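Local coordinates for protein predicted metal-dependent phosphohydrolase (Magnetospirillum magnetotacticum MS-1, PDB 3KH1) that is a predicted metal-dependent phosphohydrolase of the HD-domain family, possibly acting as a 5'-deoxynucleotidase, at residues Ala62-His75 / Leu122-Phe136. Residues are numbered along the deposited sequence; the frame is centred on the assembly and turned at random.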
ATOM      1  N   ALA A  62       9.549  -7.385 -20.617  1.00 25.14           N
ATOM      2  CA  ALA A  62       9.234  -6.008 -20.950  1.00 24.48           C
ATOM      3  C   ALA A  62       8.578  -5.289 -19.746  1.00 22.13           C
ATOM      4  O   ALA A  62       8.500  -4.035 -19.776  1.00 22.62           O
ATOM      5  CB  ALA A  62       8.302  -5.908 -22.240  1.00 25.23           C
ATOM      6  N   VAL A  63       8.172  -5.991 -18.676  1.00 19.07           N
ATOM      7  CA  VAL A  63       7.519  -5.304 -17.556  0.50 16.50           C
ATOM      8  C   VAL A  63       8.507  -4.474 -16.707  1.00 14.78           C
ATOM      9  O   VAL A  63       9.619  -4.927 -16.411  1.00 16.11           O
ATOM     10  CB  VAL A  63       6.723  -6.286 -16.708  0.50 15.95           C
ATOM     11  CG1 VAL A  63       6.270  -5.653 -15.427  0.50 13.76           C
ATOM     12  CG2 VAL A  63       5.499  -6.772 -17.502  0.50 15.84           C
ATOM     13  N   GLN A  64       8.103  -3.243 -16.335  1.00 14.11           N
ATOM     14  CA  GLN A  64       8.860  -2.427 -15.406  1.00 13.15           C
ATOM     15  C   GLN A  64       8.174  -2.583 -14.055  1.00 12.78           C
ATOM     16  O   GLN A  64       7.076  -2.069 -13.823  1.00 12.43           O
ATOM     17  CB  GLN A  64       8.846  -0.970 -15.846  1.00 12.79           C
ATOM     18  CG  GLN A  64       9.627  -0.710 -17.135  1.00 13.75           C
ATOM     19  CD  GLN A  64       9.923   0.760 -17.297  1.00 15.24           C
ATOM     20  OE1 GLN A  64      10.878   1.283 -16.702  1.00 14.98           O
ATOM     21  NE2 GLN A  64       9.049   1.468 -18.003  1.00 16.99           N
ATOM     22  N   ILE A  65       8.793  -3.356 -13.173  1.00 11.33           N
ATOM     23  CA  ILE A  65       8.141  -3.754 -11.938  0.60 11.02           C
ATOM     24  C   ILE A  65       7.815  -2.553 -11.028  1.00 11.50           C
ATOM     25  O   ILE A  65       6.791  -2.545 -10.382  1.00 10.70           O
ATOM     26  CB  ILE A  65       8.973  -4.833 -11.200  0.60 10.97           C
ATOM     27  CG1 ILE A  65       8.970  -6.155 -12.005  0.60 11.79           C
ATOM     28  CG2 ILE A  65       8.541  -4.988  -9.725  0.60 10.54           C
ATOM     29  CD1 ILE A  65       7.624  -6.880 -12.030  0.60 10.99           C
ATOM     30  N   GLY A  66       8.673  -1.549 -10.962  1.00 11.70           N
ATOM     31  CA  GLY A  66       8.384  -0.368 -10.171  1.00 11.32           C
ATOM     32  C   GLY A  66       7.170   0.388 -10.685  1.00 11.92           C
ATOM     33  O   GLY A  66       6.391   0.954  -9.919  1.00 11.38           O
ATOM     34  N   ARG A  67       7.016   0.390 -12.007  1.00 10.89           N
ATOM     35  CA  ARG A  67       5.868   1.002 -12.628  1.00 11.62           C
ATOM     36  C   ARG A  67       4.593   0.207 -12.373  1.00 11.27           C
ATOM     37  O   ARG A  67       3.544   0.804 -12.105  1.00 11.59           O
ATOM     38  CB  ARG A  67       6.134   1.207 -14.112  1.00 11.77           C
ATOM     39  CG  ARG A  67       5.053   1.965 -14.850  1.00 12.54           C
ATOM     40  CD  ARG A  67       5.528   2.431 -16.235  1.00 12.89           C
ATOM     41  NE  ARG A  67       4.580   3.308 -16.906  1.00 14.60           N
ATOM     42  CZ  ARG A  67       3.498   2.868 -17.524  1.00 16.59           C
ATOM     43  NH1 ARG A  67       3.225   1.555 -17.554  1.00 16.23           N
ATOM     44  NH2 ARG A  67       2.703   3.746 -18.092  1.00 15.46           N
ATOM     45  N   VAL A  68       4.689  -1.109 -12.432  1.00 10.09           N
ATOM     46  CA  VAL A  68       3.578  -1.974 -12.006  1.00 10.90           C
ATOM     47  C   VAL A  68       3.173  -1.656 -10.564  1.00 10.00           C
ATOM     48  O   VAL A  68       1.974  -1.521 -10.254  1.00  9.90           O
ATOM     49  CB  VAL A  68       3.933  -3.470 -12.176  1.00 11.62           C
ATOM     50  CG1 VAL A  68       2.905  -4.373 -11.467  1.00 12.47           C
ATOM     51  CG2 VAL A  68       4.020  -3.806 -13.692  1.00 12.88           C
ATOM     52  N   ALA A  69       4.166  -1.505  -9.676  1.00  9.40           N
ATOM     53  CA  ALA A  69       3.895  -1.196  -8.283  1.00 10.39           C
ATOM     54  C   ALA A  69       3.145   0.118  -8.188  1.00  9.81           C
ATOM     55  O   ALA A  69       2.149   0.212  -7.471  1.00  9.63           O
ATOM     56  CB  ALA A  69       5.175  -1.173  -7.439  1.00 10.92           C
ATOM     57  N   ARG A  70       3.637   1.138  -8.866  1.00 10.17           N
ATOM     58  CA  ARG A  70       2.982   2.469  -8.820  1.00  9.57           C
ATOM     59  C   ARG A  70       1.555   2.399  -9.324  1.00  9.80           C
ATOM     60  O   ARG A  70       0.618   2.902  -8.709  1.00  9.96           O
ATOM     61  CB  ARG A  70       3.792   3.481  -9.634  1.00  9.80           C
ATOM     62  CG  ARG A  70       3.211   4.857  -9.691  1.00 10.63           C
ATOM     63  CD  ARG A  70       4.069   5.861 -10.340  1.00 11.19           C
ATOM     64  NE  ARG A  70       4.292   5.660 -11.775  1.00 10.55           N
ATOM     65  CZ  ARG A  70       5.420   5.213 -12.329  1.00 11.00           C
ATOM     66  NH1 ARG A  70       6.349   4.626 -11.599  1.00 11.29           N
ATOM     67  NH2 ARG A  70       5.572   5.254 -13.640  1.00 11.99           N
HETATM   68  N   MSE A  71       1.374   1.689 -10.426  1.00 10.37           N
HETATM   69  CA  MSE A  71       0.067   1.507 -11.017  1.00 10.44           C
HETATM   70  C   MSE A  71      -0.889   0.820 -10.034  1.00  9.42           C
HETATM   71  O   MSE A  71      -2.029   1.240  -9.848  1.00 10.61           O
HETATM   72  CB  MSE A  71       0.218   0.658 -12.301  1.00 11.47           C
HETATM   73  CG  MSE A  71      -1.070   0.339 -13.024  1.00 12.62           C
HETATM   74 SE   MSE A  71      -0.760  -0.878 -14.520  0.75  9.58          SE
HETATM   75  CE  MSE A  71      -0.050   0.411 -15.773  1.00 15.16           C
ATOM     76  N   LEU A  72      -0.418  -0.224  -9.372  1.00  9.04           N
ATOM     77  CA  LEU A  72      -1.240  -0.899  -8.382  1.00  8.80           C
ATOM     78  C   LEU A  72      -1.539  -0.005  -7.189  1.00  9.36           C
ATOM     79  O   LEU A  72      -2.643  -0.055  -6.635  1.00  9.70           O
ATOM     80  CB  LEU A  72      -0.586  -2.203  -7.932  1.00  9.19           C
ATOM     81  CG  LEU A  72      -0.621  -3.322  -8.998  1.00  9.25           C
ATOM     82  CD1 LEU A  72       0.334  -4.451  -8.576  1.00 11.78           C
ATOM     83  CD2 LEU A  72      -2.019  -3.796  -9.184  1.00 12.92           C
ATOM     84  N   LEU A  73      -0.581   0.767  -6.736  1.00  9.08           N
ATOM     85  CA  LEU A  73      -0.816   1.658  -5.590  1.00  9.35           C
ATOM     86  C   LEU A  73      -1.941   2.650  -5.914  1.00  9.15           C
ATOM     87  O   LEU A  73      -2.691   3.039  -5.029  1.00  9.55           O
ATOM     88  CB  LEU A  73       0.420   2.412  -5.194  1.00  9.32           C
ATOM     89  CG  LEU A  73       1.547   1.515  -4.624  1.00  9.28           C
ATOM     90  CD1 LEU A  73       2.833   2.338  -4.468  1.00 10.75           C
ATOM     91  CD2 LEU A  73       1.132   0.933  -3.239  1.00 10.08           C
ATOM     92  N   ILE A  74      -2.087   3.055  -7.179  1.00  9.50           N
ATOM     93  CA  ILE A  74      -3.089   4.081  -7.507  1.00 10.17           C
ATOM     94  C   ILE A  74      -4.359   3.532  -8.154  1.00 10.78           C
ATOM     95  O   ILE A  74      -5.300   4.293  -8.389  1.00 11.12           O
ATOM     96  CB  ILE A  74      -2.486   5.250  -8.340  1.00 11.01           C
ATOM     97  CG1 ILE A  74      -1.961   4.828  -9.710  1.00 11.55           C
ATOM     98  CG2 ILE A  74      -1.381   5.894  -7.532  1.00 12.93           C
ATOM     99  CD1 ILE A  74      -3.028   4.686 -10.820  1.00 13.93           C
ATOM    100  N   HIS A  75      -4.398   2.233  -8.487  1.00 10.45           N
ATOM    101  CA  HIS A  75      -5.445   1.687  -9.343  1.00 11.28           C
ATOM    102  C   HIS A  75      -6.859   1.791  -8.805  1.00 10.70           C
ATOM    103  O   HIS A  75      -7.780   1.783  -9.601  1.00 12.04           O
ATOM    104  CB  HIS A  75      -5.150   0.207  -9.769  1.00 11.35           C
ATOM    105  CG  HIS A  75      -5.626  -0.813  -8.779  1.00 11.87           C
ATOM    106  ND1 HIS A  75      -4.962  -1.099  -7.589  1.00 11.40           N
ATOM    107  CD2 HIS A  75      -6.750  -1.580  -8.783  1.00 11.98           C
ATOM    108  CE1 HIS A  75      -5.661  -2.011  -6.914  1.00 12.17           C
ATOM    109  NE2 HIS A  75      -6.736  -2.335  -7.632  1.00 11.82           N
ATOM    110  N   LEU A 122      -2.393   6.429 -16.094  1.00 14.55           N
ATOM    111  CA  LEU A 122      -1.889   5.177 -15.559  1.00 14.13           C
ATOM    112  C   LEU A 122      -3.044   4.293 -15.077  1.00 13.87           C
ATOM    113  O   LEU A 122      -3.026   3.057 -15.263  1.00 13.59           O
ATOM    114  CB  LEU A 122      -0.895   5.449 -14.400  1.00 13.26           C
ATOM    115  CG  LEU A 122      -0.008   4.311 -13.904  1.00 12.68           C
ATOM    116  CD1 LEU A 122       0.993   3.878 -15.052  1.00 15.23           C
ATOM    117  CD2 LEU A 122       0.742   4.673 -12.622  1.00 13.46           C
ATOM    118  N   TRP A 123      -4.026   4.902 -14.426  1.00 13.41           N
ATOM    119  CA  TRP A 123      -5.217   4.208 -14.024  1.00 13.58           C
ATOM    120  C   TRP A 123      -5.982   3.672 -15.251  1.00 14.25           C
ATOM    121  O   TRP A 123      -6.379   2.507 -15.274  1.00 13.55           O
ATOM    122  CB  TRP A 123      -6.139   5.144 -13.205  1.00 13.93           C
ATOM    123  CG  TRP A 123      -7.521   4.584 -13.052  1.00 14.03           C
ATOM    124  CD1 TRP A 123      -7.872   3.397 -12.475  1.00 14.39           C
ATOM    125  CD2 TRP A 123      -8.703   5.121 -13.618  1.00 15.37           C
ATOM    126  NE1 TRP A 123      -9.216   3.194 -12.623  1.00 15.43           N
ATOM    127  CE2 TRP A 123      -9.756   4.230 -13.323  1.00 16.65           C
ATOM    128  CE3 TRP A 123      -8.981   6.282 -14.327  1.00 17.67           C
ATOM    129  CZ2 TRP A 123     -11.065   4.458 -13.707  1.00 18.95           C
ATOM    130  CZ3 TRP A 123     -10.285   6.522 -14.695  1.00 22.20           C
ATOM    131  CH2 TRP A 123     -11.303   5.619 -14.385  1.00 20.04           C
ATOM    132  N   GLN A 124      -6.109   4.497 -16.291  1.00 14.85           N
ATOM    133  CA  GLN A 124      -6.785   4.088 -17.523  0.50 16.33           C
ATOM    134  C   GLN A 124      -6.064   2.879 -18.166  1.00 16.26           C
ATOM    135  O   GLN A 124      -6.680   1.952 -18.679  1.00 17.03           O
ATOM    136  CB  GLN A 124      -6.862   5.299 -18.486  0.50 16.61           C
ATOM    137  CG  GLN A 124      -7.848   6.421 -18.006  0.50 18.35           C
ATOM    138  CD  GLN A 124      -7.586   7.804 -18.605  0.50 24.20           C
ATOM    139  OE1 GLN A 124      -7.155   7.931 -19.732  0.50 25.61           O
ATOM    140  NE2 GLN A 124      -7.853   8.845 -17.828  0.50 29.10           N
ATOM    141  N   GLU A 125      -4.729   2.901 -18.113  1.00 15.76           N
ATOM    142  CA  GLU A 125      -3.911   1.847 -18.651  1.00 14.88           C
ATOM    143  C   GLU A 125      -4.148   0.526 -17.901  1.00 14.11           C
ATOM    144  O   GLU A 125      -4.338  -0.539 -18.514  1.00 14.78           O
ATOM    145  CB  GLU A 125      -2.446   2.269 -18.591  1.00 15.93           C
ATOM    146  CG  GLU A 125      -1.515   1.242 -19.116  1.00 16.07           C
ATOM    147  CD  GLU A 125      -0.058   1.666 -19.084  1.00 18.50           C
ATOM    148  OE1 GLU A 125       0.224   2.856 -18.889  1.00 20.15           O
ATOM    149  OE2 GLU A 125       0.813   0.779 -19.183  1.00 16.37           O
ATOM    150  N   TYR A 126      -4.199   0.635 -16.580  1.00 13.49           N
ATOM    151  CA  TYR A 126      -4.530  -0.510 -15.735  1.00 12.82           C
ATOM    152  C   TYR A 126      -5.890  -1.098 -16.139  1.00 13.35           C
ATOM    153  O   TYR A 126      -6.026  -2.316 -16.330  1.00 13.29           O
ATOM    154  CB  TYR A 126      -4.575  -0.101 -14.261  1.00 13.32           C
ATOM    155  CG  TYR A 126      -5.087  -1.196 -13.401  1.00 13.00           C
ATOM    156  CD1 TYR A 126      -4.238  -2.232 -13.026  1.00 15.10           C
ATOM    157  CD2 TYR A 126      -6.394  -1.219 -12.944  1.00 15.23           C
ATOM    158  CE1 TYR A 126      -4.662  -3.271 -12.268  1.00 14.35           C
ATOM    159  CE2 TYR A 126      -6.820  -2.314 -12.138  1.00 14.64           C
ATOM    160  CZ  TYR A 126      -5.936  -3.325 -11.811  1.00 12.88           C
ATOM    161  OH  TYR A 126      -6.400  -4.367 -11.020  1.00 18.44           O
ATOM    162  N   GLU A 127      -6.885  -0.232 -16.253  1.00 14.52           N
ATOM    163  CA  GLU A 127      -8.230  -0.687 -16.584  1.00 15.66           C
ATOM    164  C   GLU A 127      -8.309  -1.343 -17.958  1.00 16.85           C
ATOM    165  O   GLU A 127      -9.065  -2.306 -18.134  1.00 17.50           O
ATOM    166  CB  GLU A 127      -9.244   0.441 -16.506  1.00 16.97           C
ATOM    167  CG  GLU A 127      -9.432   0.991 -15.173  1.00 20.02           C
ATOM    168  CD  GLU A 127     -10.090   0.018 -14.196  1.00 23.22           C
ATOM    169  OE1 GLU A 127     -10.783  -0.940 -14.631  1.00 26.20           O
ATOM    170  OE2 GLU A 127      -9.928   0.237 -12.972  1.00 28.66           O
ATOM    171  N   ALA A 128      -7.523  -0.843 -18.915  1.00 17.27           N
ATOM    172  CA  ALA A 128      -7.568  -1.391 -20.268  1.00 17.54           C
ATOM    173  C   ALA A 128      -6.912  -2.761 -20.404  1.00 18.19           C
ATOM    174  O   ALA A 128      -7.215  -3.500 -21.337  1.00 19.02           O
ATOM    175  CB  ALA A 128      -6.955  -0.416 -21.289  1.00 17.99           C
ATOM    176  N   ARG A 129      -5.979  -3.047 -19.502  1.00 18.77           N
ATOM    177  CA  ARG A 129      -5.258  -4.338 -19.404  1.00 20.90           C
ATOM    178  C   ARG A 129      -4.699  -4.800 -20.770  1.00 21.44           C
ATOM    179  O   ARG A 129      -4.788  -5.989 -21.166  1.00 24.07           O
ATOM    180  CB  ARG A 129      -6.044  -5.396 -18.542  1.00 22.03           C
ATOM    181  CG  ARG A 129      -7.482  -5.531 -18.736  1.00 23.76           C
ATOM    182  CD  ARG A 129      -8.030  -6.704 -17.924  1.00 22.60           C
ATOM    183  NE  ARG A 129      -9.426  -6.925 -18.222  1.00 25.28           N
ATOM    184  CZ  ARG A 129     -10.401  -6.172 -17.733  1.00 28.38           C
ATOM    185  NH1 ARG A 129     -10.132  -5.137 -16.919  1.00 29.47           N
ATOM    186  NH2 ARG A 129     -11.650  -6.451 -18.064  1.00 30.69           N
ATOM    187  N   GLU A 130      -4.130  -3.834 -21.494  1.00 21.82           N
ATOM    188  CA  GLU A 130      -3.546  -4.082 -22.799  1.00 23.67           C
ATOM    189  C   GLU A 130      -2.017  -4.176 -22.699  1.00 22.22           C
ATOM    190  O   GLU A 130      -1.395  -5.103 -23.270  1.00 25.25           O
ATOM    191  CB  GLU A 130      -3.978  -3.002 -23.796  1.00 25.53           C
ATOM    192  CG  GLU A 130      -5.477  -3.051 -24.153  1.00 30.03           C
ATOM    193  CD  GLU A 130      -5.912  -1.905 -25.050  1.00 37.54           C
ATOM    194  OE1 GLU A 130      -5.072  -1.429 -25.839  1.00 42.37           O
ATOM    195  OE2 GLU A 130      -7.093  -1.482 -24.961  1.00 42.25           O
ATOM    196  N   THR A 131      -1.391  -3.232 -21.997  1.00 18.11           N
ATOM    197  CA  THR A 131       0.070  -3.154 -22.023  1.00 17.40           C
ATOM    198  C   THR A 131       0.690  -4.267 -21.158  1.00 16.17           C
ATOM    199  O   THR A 131       0.019  -4.916 -20.370  1.00 15.73           O
ATOM    200  CB  THR A 131       0.566  -1.789 -21.499  1.00 17.15           C
ATOM    201  OG1 THR A 131       0.184  -1.675 -20.117  1.00 16.60           O
ATOM    202  CG2 THR A 131      -0.020  -0.595 -22.302  1.00 18.64           C
ATOM    203  N   ALA A 132       1.984  -4.499 -21.323  1.00 15.73           N
ATOM    204  CA  ALA A 132       2.681  -5.505 -20.525  1.00 14.97           C
ATOM    205  C   ALA A 132       2.539  -5.205 -19.044  1.00 13.85           C
ATOM    206  O   ALA A 132       2.238  -6.106 -18.254  1.00 13.33           O
ATOM    207  CB  ALA A 132       4.197  -5.620 -20.943  1.00 16.17           C
ATOM    208  N   ASP A 133       2.790  -3.961 -18.644  1.00 13.64           N
ATOM    209  CA  ASP A 133       2.667  -3.609 -17.252  1.00 13.27           C
ATOM    210  C   ASP A 133       1.242  -3.847 -16.726  1.00 12.42           C
ATOM    211  O   ASP A 133       1.056  -4.336 -15.612  1.00 12.28           O
ATOM    212  CB  ASP A 133       3.068  -2.140 -17.020  1.00 12.77           C
ATOM    213  CG  ASP A 133       4.586  -1.902 -17.117  1.00 15.01           C
ATOM    214  OD1 ASP A 133       5.404  -2.852 -17.168  1.00 15.37           O
ATOM    215  OD2 ASP A 133       4.892  -0.689 -17.140  1.00 15.00           O
ATOM    216  N   ALA A 134       0.233  -3.431 -17.492  1.00 12.99           N
ATOM    217  CA  ALA A 134      -1.144  -3.571 -17.057  1.00 12.45           C
ATOM    218  C   ALA A 134      -1.552  -5.035 -16.943  1.00 12.31           C
ATOM    219  O   ALA A 134      -2.310  -5.372 -16.036  1.00 11.95           O
ATOM    220  CB  ALA A 134      -2.105  -2.786 -18.002  1.00 13.71           C
ATOM    221  N   ARG A 135      -1.083  -5.896 -17.840  1.00 12.42           N
ATOM    222  CA  ARG A 135      -1.406  -7.297 -17.769  1.00 13.07           C
ATOM    223  C   ARG A 135      -0.816  -7.958 -16.527  1.00 12.55           C
ATOM    224  O   ARG A 135      -1.478  -8.773 -15.875  1.00 12.24           O
ATOM    225  CB  ARG A 135      -0.994  -8.083 -19.017  1.00 14.33           C
ATOM    226  CG  ARG A 135      -1.903  -7.811 -20.205  1.00 16.73           C
ATOM    227  CD  ARG A 135      -1.570  -8.653 -21.409  1.00 22.62           C
ATOM    228  NE  ARG A 135      -0.633  -7.950 -22.238  1.00 29.59           N
ATOM    229  CZ  ARG A 135       0.658  -8.216 -22.362  1.00 32.41           C
ATOM    230  NH1 ARG A 135       1.257  -9.187 -21.654  1.00 34.70           N
ATOM    231  NH2 ARG A 135       1.373  -7.460 -23.195  1.00 32.05           N
ATOM    232  N   PHE A 136       0.415  -7.599 -16.174  1.00 12.27           N
ATOM    233  CA  PHE A 136       1.021  -8.188 -14.974  1.00 12.03           C
ATOM    234  C   PHE A 136       0.322  -7.641 -13.721  1.00 10.87           C
ATOM    235  O   PHE A 136      -0.007  -8.380 -12.829  1.00 11.47           O
ATOM    236  CB  PHE A 136       2.529  -7.968 -14.957  1.00 12.32           C
ATOM    237  CG  PHE A 136       3.225  -8.771 -13.914  1.00 13.20           C
ATOM    238  CD1 PHE A 136       3.237 -10.159 -13.968  1.00 14.57           C
ATOM    239  CD2 PHE A 136       3.895  -8.141 -12.855  1.00 12.89           C
ATOM    240  CE1 PHE A 136       3.855 -10.870 -12.981  1.00 15.71           C
ATOM    241  CE2 PHE A 136       4.543  -8.880 -11.854  1.00 14.01           C
ATOM    242  CZ  PHE A 136       4.525 -10.223 -11.938  1.00 13.98           C
TER
HETATM  243  O   HOH W   1       6.720   0.005 -18.952  1.00 18.57           O
HETATM  244  O   HOH W   2      -9.406  -0.472 -10.444  0.50 18.77           O
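Selenomethionine M71 and L122 interlock at the apolar centre, where helix 65-74 of this mainly helical HD domain crosses helix 122-128 at -94° in a knobs-into-holes fit. M71 fills the hole formed by L122, E125, Y126 and A134, while L122 enters the one made by R67, R70, M71 and I74. With its CG anti to the backbone N (chi1 178°), M71 reaches across and then turns about its CG-SE bond, which puts CE 3.7 Å from L122 CD1. SE lies at the rim of the Y126 ring, a Met-aromatic contact supported by its 86° deviation from the ring normal. H75 CB lies over one face of that ring, 3.8 Å from the Y126 centroid, a CH-pi contact; ND1 of the same histidine donates to L72 O, in the imidazole plane, which fixes the ring's rotation. Toward the opposite end, V68 CG1 packs against F136 CD2 at 4.1 Å.

The polar edge is a salt-bridge network around R67. Its guanidinium grips E125 end-on, NH2 to OE1 (2.8 Å) and NH1 to OE2 (3.0 Å), and NH1 also reaches the anti lone pair of D133 OD2 (2.8 Å), while L122 CD1 covers one face. A leucine in place of R67 would probably leave the E125 and D133 carboxylates without their shared positive charge. T131, the N-cap of helix 132-136, also donates from OG1 to E125 OE2. D133 bridges outward as well: its OD1 accepts from Q64 N at 2.9 Å, and a water links OD2 to Q64 NE2.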